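Glycerol-3-phosphate dehydrogenase [NAD(+)] 1 (PDB 4FGW) catalyses the NAD-dependent interconversion of dihydroxyacetone phosphate and sn-glycerol 3-phosphate, driving the glycerol accumulation that protects yeast from hyperosmotic stress. Local coordinates at residues 243-248 / 299-304; 269-274 / 360-365; 230-235 / 293-298. All coordinates share one frame; numbering follows the deposited sequence.

Overall arrangement
The three contacts lie in and beside the helical C-terminal domain. Along the chain their segments interleave: 230-235 of contact 3, 243-248 of contact 1, 269-274 of contact 2, then 293-298, 299-304 and 360-365. Contacts 1 and 2, with centres about 11 Å apart, touch where Val248 meets Gly272, and together they pack helices 235-257, 261-283, 296-307 and 361-371. Contact 3 lies about 14 Å between centres from contact 1 and shares helix 296-307 with it; it ties that helix's start to edge strand 227-232 of the nucleotide-binding domain's sheet. Contact 1 holds the probable catalytic lysine and, through the shared helix, sits close to this junction; all three also reach the second subunit.

Contact 1: residues 243-248 / 299-304; sequences ALKNVV and VADLIT
Lys245 lays the methylene end of its side chain against the carboxylate of Asp301, with CE 3.4 Å from Asp301 OD2. Lys245 NZ makes no salt bridge with Asp301; its distance to Asp301 OD1 is 4.3 Å. Next to this polar pair, Leu302 CD1 fits between the two helices, 3.9 Å from Lys245 CB and 3.8 Å from Val248 CB, and the valine and leucine side chains run roughly perpendicular to each other. Two branched aliphatic residues suit this buried seam, where the helical segments run at 38° to each other. In the next shell, a bend at the last torsion of Lys245 (chi4 72°) turns NZ toward the side chain of Asn246. There it gives a 2.9 Å hydrogen bond to Asn246 OD1, and Thr305 OG1 is a further partner. Asp301 OD2 forms a salt bridge with Lys152, the probable substrate-binding lysine, so the carboxylate's strongest partner lies outside this helix pair. Lys245 is the proton acceptor inferred from related enzymes, and the chemistry is consistent with Asp301 helping to place the two lysines side by side at the probable active site.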
# COMPACT_ATOMS: atom_id res chain seq x y z
N ALA A 243 -8.73 11.40 6.45
CA ALA A 243 -8.07 12.41 7.26
C ALA A 243 -6.66 11.96 7.63
O ALA A 243 -5.71 12.69 7.34
CB ALA A 243 -8.89 12.70 8.51
N LEU A 244 -6.52 10.76 8.23
CA LEU A 244 -5.25 10.19 8.74
C LEU A 244 -4.13 9.95 7.73
O LEU A 244 -2.96 10.07 8.10
CB LEU A 244 -5.50 8.96 9.63
CG LEU A 244 -6.41 9.16 10.86
CD1 LEU A 244 -6.45 7.93 11.72
CD2 LEU A 244 -5.98 10.36 11.69
N LYS A 245 -4.48 9.67 6.46
CA LYS A 245 -3.53 9.44 5.36
C LYS A 245 -2.58 10.63 5.18
O LYS A 245 -1.42 10.43 4.81
CB LYS A 245 -4.26 9.10 4.03
CG LYS A 245 -5.11 10.25 3.48
CD LYS A 245 -5.87 9.90 2.22
CE LYS A 245 -6.58 11.11 1.66
NZ LYS A 245 -5.62 12.07 1.06
N ASN A 246 -3.07 11.85 5.44
CA ASN A 246 -2.27 13.07 5.27
C ASN A 246 -1.21 13.25 6.34
O ASN A 246 -0.18 13.86 6.06
CB ASN A 246 -3.17 14.29 5.12
CG ASN A 246 -4.18 14.14 4.01
OD1 ASN A 246 -3.98 13.42 3.03
ND2 ASN A 246 -5.31 14.78 4.17
N VAL A 247 -1.43 12.68 7.54
CA VAL A 247 -0.45 12.69 8.63
C VAL A 247 0.69 11.74 8.22
O VAL A 247 1.87 12.09 8.34
CB VAL A 247 -1.07 12.30 10.00
CG1 VAL A 247 -0.01 12.20 11.09
CG2 VAL A 247 -2.16 13.30 10.41
N VAL A 248 0.31 10.56 7.67
CA VAL A 248 1.25 9.56 7.16
C VAL A 248 2.05 10.12 5.96
O VAL A 248 3.27 9.94 5.91
CB VAL A 248 0.53 8.22 6.82
CG1 VAL A 248 1.53 7.14 6.41
CG2 VAL A 248 -0.32 7.73 7.99
N VAL A 299 -6.12 1.53 2.02
CA VAL A 299 -4.79 1.33 1.44
C VAL A 299 -4.51 2.13 0.14
O VAL A 299 -3.46 2.79 0.04
CB VAL A 299 -4.42 -0.18 1.34
CG1 VAL A 299 -5.23 -0.91 0.26
CG2 VAL A 299 -2.92 -0.38 1.13
N ALA A 300 -5.43 2.08 -0.84
CA ALA A 300 -5.26 2.77 -2.13
C ALA A 300 -5.18 4.30 -1.95
O ALA A 300 -4.28 4.94 -2.52
CB ALA A 300 -6.39 2.41 -3.09
N ASP A 301 -6.05 4.86 -1.09
CA ASP A 301 -6.02 6.30 -0.83
C ASP A 301 -4.74 6.72 -0.13
O ASP A 301 -4.19 7.78 -0.44
CB ASP A 301 -7.28 6.78 -0.11
CG ASP A 301 -7.62 8.22 -0.44
OD1 ASP A 301 -6.96 8.80 -1.32
OD2 ASP A 301 -8.56 8.76 0.18
N LEU A 302 -4.23 5.86 0.77
CA LEU A 302 -2.96 6.07 1.45
C LEU A 302 -1.80 6.08 0.42
O LEU A 302 -0.98 6.99 0.43
CB LEU A 302 -2.75 4.97 2.51
CG LEU A 302 -1.47 5.07 3.36
CD1 LEU A 302 -1.51 6.29 4.28
CD2 LEU A 302 -1.24 3.80 4.15
N ILE A 303 -1.75 5.06 -0.46
CA ILE A 303 -0.73 4.92 -1.49
C ILE A 303 -0.66 6.16 -2.40
O ILE A 303 0.42 6.74 -2.52
CB ILE A 303 -0.86 3.57 -2.29
CG1 ILE A 303 -0.53 2.37 -1.38
CG2 ILE A 303 0.05 3.57 -3.55
CD1 ILE A 303 -0.94 0.96 -1.94
N THR A 304 -1.78 6.57 -2.98
CA THR A 304 -1.83 7.74 -3.87
C THR A 304 -1.38 9.04 -3.20
O THR A 304 -0.65 9.82 -3.82
CB THR A 304 -3.16 7.83 -4.64
OG1 THR A 304 -2.98 8.71 -5.75
CG2 THR A 304 -4.35 8.30 -3.77

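Contact 2: residues 269-274 / 360-365; sequences QRVGLG and FPLFEA
Leu362 reaches across to the backbone of helix 261-283, and this apolar packing carries the contact. Its CD2 methyl rests 3.6 Å from Gly272 CA and equally near Gly272 N, lying against main chain that no side chain of Gly272 screens. Glycine fits because it lets the methyl lie on the backbone; a beta carbon there would come about 3.6 Å from Leu362 CD2 and leave little room for a longer side chain. Val271, one residue earlier, closes on the leucine from beside it, with CG1 3.9 Å from Leu362 CB while the two side chains pass at a slant. Leu362 CG lies anti to the backbone N (chi1 178°), which extends the chain toward the other helix and brings CD2 to the glycine. Ile383 of helix 379-383 touches both Val271 and Leu362, adding a third apolar surface.

Helix packing in the all-helical C-terminal domain is the setting: the start of helix 361-371 docks on the middle of helix 261-283, and Phe363 continues the seam onto Leu244, Val247 and Val248 of helix 235-257.

Most polar ties lie at the start of helix 361-371. Phe360 occupies the N-cap position, and the following proline, Pro361, suits a first turn, where its missing N-H costs no helical bond. Glu275, a turn further along helix 261-283 than Val271, accepts hydrogen bonds from the backbone N of both Leu362 and Phe363 through its two carboxylate oxygens. Neighbouring Arg270 reaches the second subunit, forming a salt bridge with Glu195 of that chain, on which Val271 also packs.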
# COMPACT_ATOMS: atom_id res chain seq x y z
N GLN A 269 4.48 4.08 5.20
CA GLN A 269 3.14 3.74 4.73
C GLN A 269 2.62 2.50 5.46
O GLN A 269 1.46 2.48 5.86
CB GLN A 269 3.13 3.53 3.21
CG GLN A 269 3.17 4.85 2.46
CD GLN A 269 3.38 4.70 0.98
OE1 GLN A 269 4.44 5.01 0.45
NE2 GLN A 269 2.35 4.29 0.28
N ARG A 270 3.49 1.51 5.69
CA ARG A 270 3.15 0.28 6.41
C ARG A 270 2.83 0.60 7.88
O ARG A 270 1.81 0.13 8.40
CB ARG A 270 4.29 -0.73 6.32
CG ARG A 270 3.99 -2.05 7.02
CD ARG A 270 5.25 -2.82 7.34
NE ARG A 270 6.08 -2.19 8.37
CZ ARG A 270 5.92 -2.36 9.68
NH1 ARG A 270 4.94 -3.11 10.14
NH2 ARG A 270 6.75 -1.77 10.53
N VAL A 271 3.70 1.40 8.53
CA VAL A 271 3.52 1.81 9.92
C VAL A 271 2.25 2.66 10.03
O VAL A 271 1.44 2.43 10.93
CB VAL A 271 4.80 2.49 10.49
CG1 VAL A 271 4.54 3.16 11.84
CG2 VAL A 271 5.95 1.49 10.61
N GLY A 272 2.08 3.59 9.09
CA GLY A 272 0.93 4.48 8.99
C GLY A 272 -0.39 3.74 8.84
O GLY A 272 -1.32 4.01 9.60
N LEU A 273 -0.45 2.76 7.91
CA LEU A 273 -1.63 1.91 7.73
C LEU A 273 -2.01 1.22 9.05
O LEU A 273 -3.18 1.23 9.41
CB LEU A 273 -1.44 0.86 6.60
CG LEU A 273 -2.67 -0.01 6.24
CD1 LEU A 273 -3.84 0.84 5.69
CD2 LEU A 273 -2.29 -1.11 5.29
N GLY A 274 -1.01 0.70 9.77
CA GLY A 274 -1.21 0.05 11.06
C GLY A 274 -1.80 1.00 12.09
O GLY A 274 -2.69 0.61 12.85
N PHE A 360 0.33 5.63 19.35
CA PHE A 360 0.51 6.07 17.97
C PHE A 360 1.85 6.82 17.76
O PHE A 360 1.83 8.02 17.49
CB PHE A 360 -0.72 6.88 17.50
CG PHE A 360 -2.04 6.15 17.67
CD1 PHE A 360 -2.74 6.22 18.87
CD2 PHE A 360 -2.55 5.36 16.66
CE1 PHE A 360 -3.94 5.52 19.04
CE2 PHE A 360 -3.75 4.66 16.83
CZ PHE A 360 -4.43 4.75 18.02
N PRO A 361 3.01 6.12 17.87
CA PRO A 361 4.30 6.82 17.71
C PRO A 361 4.54 7.58 16.40
O PRO A 361 5.16 8.63 16.46
CB PRO A 361 5.35 5.73 17.96
CG PRO A 361 4.64 4.46 17.77
CD PRO A 361 3.23 4.70 18.19
N LEU A 362 4.02 7.09 15.25
CA LEU A 362 4.18 7.79 13.97
C LEU A 362 3.38 9.09 13.93
O LEU A 362 3.94 10.12 13.54
CB LEU A 362 3.88 6.90 12.75
CG LEU A 362 3.97 7.59 11.37
CD1 LEU A 362 5.41 8.00 11.03
CD2 LEU A 362 3.40 6.71 10.30
N PHE A 363 2.10 9.05 14.36
CA PHE A 363 1.24 10.23 14.45
C PHE A 363 1.88 11.26 15.39
O PHE A 363 1.91 12.45 15.06
CB PHE A 363 -0.19 9.87 14.94
CG PHE A 363 -1.07 9.06 14.00
CD1 PHE A 363 -2.26 8.51 14.44
CD2 PHE A 363 -0.69 8.84 12.68
CE1 PHE A 363 -3.07 7.75 13.58
CE2 PHE A 363 -1.50 8.08 11.82
CZ PHE A 363 -2.69 7.55 12.28
N GLU A 364 2.45 10.79 16.52
CA GLU A 364 3.13 11.64 17.50
C GLU A 364 4.41 12.24 16.91
O GLU A 364 4.64 13.44 17.08
CB GLU A 364 3.43 10.88 18.80
CG GLU A 364 3.93 11.79 19.92
CD GLU A 364 4.57 11.13 21.12
OE1 GLU A 364 4.61 9.88 21.18
OE2 GLU A 364 5.02 11.88 22.02
N ALA A 365 5.22 11.42 16.21
CA ALA A 365 6.48 11.82 15.58
C ALA A 365 6.28 12.94 14.56
O ALA A 365 7.01 13.93 14.61
CB ALA A 365 7.14 10.62 14.92

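Contact 3: residues 230-235 / 293-298; sequences SVIEDV and YQESAG
Strand 227-232, the edge strand of the nucleotide-binding domain's sheet within this chain, meets the junction between helices 289-294 and 296-307 through Ser230, Ile232 and Glu295. The serine hydroxyl donates a 2.7 Å hydrogen bond from Ser230 OG to Glu295 OE1, arriving on the syn side of the carboxylate and 27° out of its plane. Ser230 OG is anti to the backbone N (chi1 169°), a setting that carries the short side chain out to the acid. Two residues along the strand, on the same face, Ile232 lies alongside the glutamate, the two side chains pointing opposite ways. Its CG2 methyl lies 3.5 Å from Glu295 OE2, and its CD1 is 4.1 Å from Glu295 CG, so aliphatic surface flanks the acid's methylenes as well as its charged end. The glutamate chain folds at chi2 (-59°), turning the carboxylate toward Ser230. An alanine in place of Glu295 is likely to leave the Ser230 hydroxyl without this acceptor and open a gap beside Ile232.

Thr197 of the neighbouring strand 194-199 touches both Ile232 and Glu295, and its hydroxyl accepts a hydrogen bond from Ala297 N, binding the next helix's first turn to the same sheet. Glu295 itself is the first residue to leave helical geometry after helix 289-294. Such a break lets the chain turn between two helices, here at a junction between a Rossmann-type nucleotide-binding domain and a helical C-terminal domain.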
# COMPACT_ATOMS: atom_id res chain seq x y z
N SER A 230 -17.06 -0.15 -4.96
CA SER A 230 -17.19 -1.25 -4.01
C SER A 230 -18.09 -0.73 -2.89
O SER A 230 -17.79 0.31 -2.29
CB SER A 230 -15.83 -1.66 -3.47
OG SER A 230 -15.98 -2.55 -2.38
N VAL A 231 -19.21 -1.41 -2.64
CA VAL A 231 -20.18 -1.02 -1.61
C VAL A 231 -20.03 -1.88 -0.36
O VAL A 231 -20.11 -3.11 -0.44
CB VAL A 231 -21.65 -0.95 -2.11
CG1 VAL A 231 -22.52 -0.15 -1.13
CG2 VAL A 231 -21.74 -0.34 -3.50
N ILE A 232 -19.82 -1.23 0.79
CA ILE A 232 -19.64 -1.88 2.09
C ILE A 232 -20.54 -1.23 3.15
O ILE A 232 -21.31 -0.32 2.83
CB ILE A 232 -18.14 -1.93 2.52
CG1 ILE A 232 -17.53 -0.51 2.68
CG2 ILE A 232 -17.31 -2.81 1.57
CD1 ILE A 232 -16.33 -0.42 3.59
N GLU A 233 -20.44 -1.68 4.41
CA GLU A 233 -21.20 -1.16 5.54
C GLU A 233 -20.40 -0.15 6.36
O GLU A 233 -20.95 0.85 6.81
CB GLU A 233 -21.65 -2.31 6.46
CG GLU A 233 -22.85 -3.08 5.94
CD GLU A 233 -23.84 -3.46 7.03
OE1 GLU A 233 -23.74 -4.60 7.54
OE2 GLU A 233 -24.70 -2.62 7.38
N ASP A 234 -19.10 -0.43 6.58
CA ASP A 234 -18.18 0.34 7.41
C ASP A 234 -17.98 1.82 7.02
O ASP A 234 -16.99 2.17 6.37
CB ASP A 234 -16.87 -0.43 7.63
CG ASP A 234 -15.95 0.09 8.72
OD1 ASP A 234 -16.36 1.00 9.47
OD2 ASP A 234 -14.81 -0.41 8.81
N VAL A 235 -18.93 2.68 7.46
CA VAL A 235 -18.94 4.13 7.25
C VAL A 235 -17.77 4.77 8.04
O VAL A 235 -17.13 5.68 7.53
CB VAL A 235 -20.32 4.78 7.58
CG1 VAL A 235 -20.27 6.30 7.53
CG2 VAL A 235 -21.41 4.26 6.64
N TYR A 293 -7.44 -2.34 4.52
CA TYR A 293 -6.55 -2.97 3.55
C TYR A 293 -7.22 -3.50 2.28
O TYR A 293 -6.52 -3.74 1.30
CB TYR A 293 -5.63 -4.02 4.21
CG TYR A 293 -6.35 -5.26 4.71
CD1 TYR A 293 -6.84 -5.32 6.01
CD2 TYR A 293 -6.48 -6.39 3.91
CE1 TYR A 293 -7.47 -6.46 6.49
CE2 TYR A 293 -7.13 -7.53 4.37
CZ TYR A 293 -7.61 -7.57 5.67
OH TYR A 293 -8.24 -8.70 6.13
N GLN A 294 -8.56 -3.68 2.28
CA GLN A 294 -9.30 -4.20 1.12
C GLN A 294 -9.91 -3.12 0.25
O GLN A 294 -10.19 -3.38 -0.92
CB GLN A 294 -10.45 -5.12 1.56
CG GLN A 294 -10.02 -6.42 2.24
CD GLN A 294 -11.17 -7.35 2.54
OE1 GLN A 294 -10.97 -8.55 2.77
NE2 GLN A 294 -12.40 -6.86 2.57
N GLU A 295 -10.18 -1.92 0.81
CA GLU A 295 -10.90 -0.86 0.09
C GLU A 295 -10.07 0.31 -0.42
O GLU A 295 -9.01 0.62 0.13
CB GLU A 295 -12.13 -0.38 0.90
CG GLU A 295 -13.06 -1.50 1.40
CD GLU A 295 -13.69 -2.41 0.36
OE1 GLU A 295 -13.87 -1.96 -0.79
OE2 GLU A 295 -14.03 -3.56 0.71
N SER A 296 -10.60 0.97 -1.48
CA SER A 296 -10.01 2.15 -2.11
C SER A 296 -9.80 3.26 -1.09
O SER A 296 -8.75 3.91 -1.08
CB SER A 296 -10.88 2.64 -3.26
OG SER A 296 -10.26 3.71 -3.95
N ALA A 297 -10.79 3.46 -0.21
CA ALA A 297 -10.79 4.45 0.86
C ALA A 297 -9.61 4.26 1.82
O ALA A 297 -9.09 5.24 2.34
CB ALA A 297 -12.09 4.37 1.62
N GLY A 298 -9.20 3.00 2.02
CA GLY A 298 -8.10 2.62 2.89
C GLY A 298 -6.75 2.70 2.21
O GLY A 298 -6.30 3.79 1.87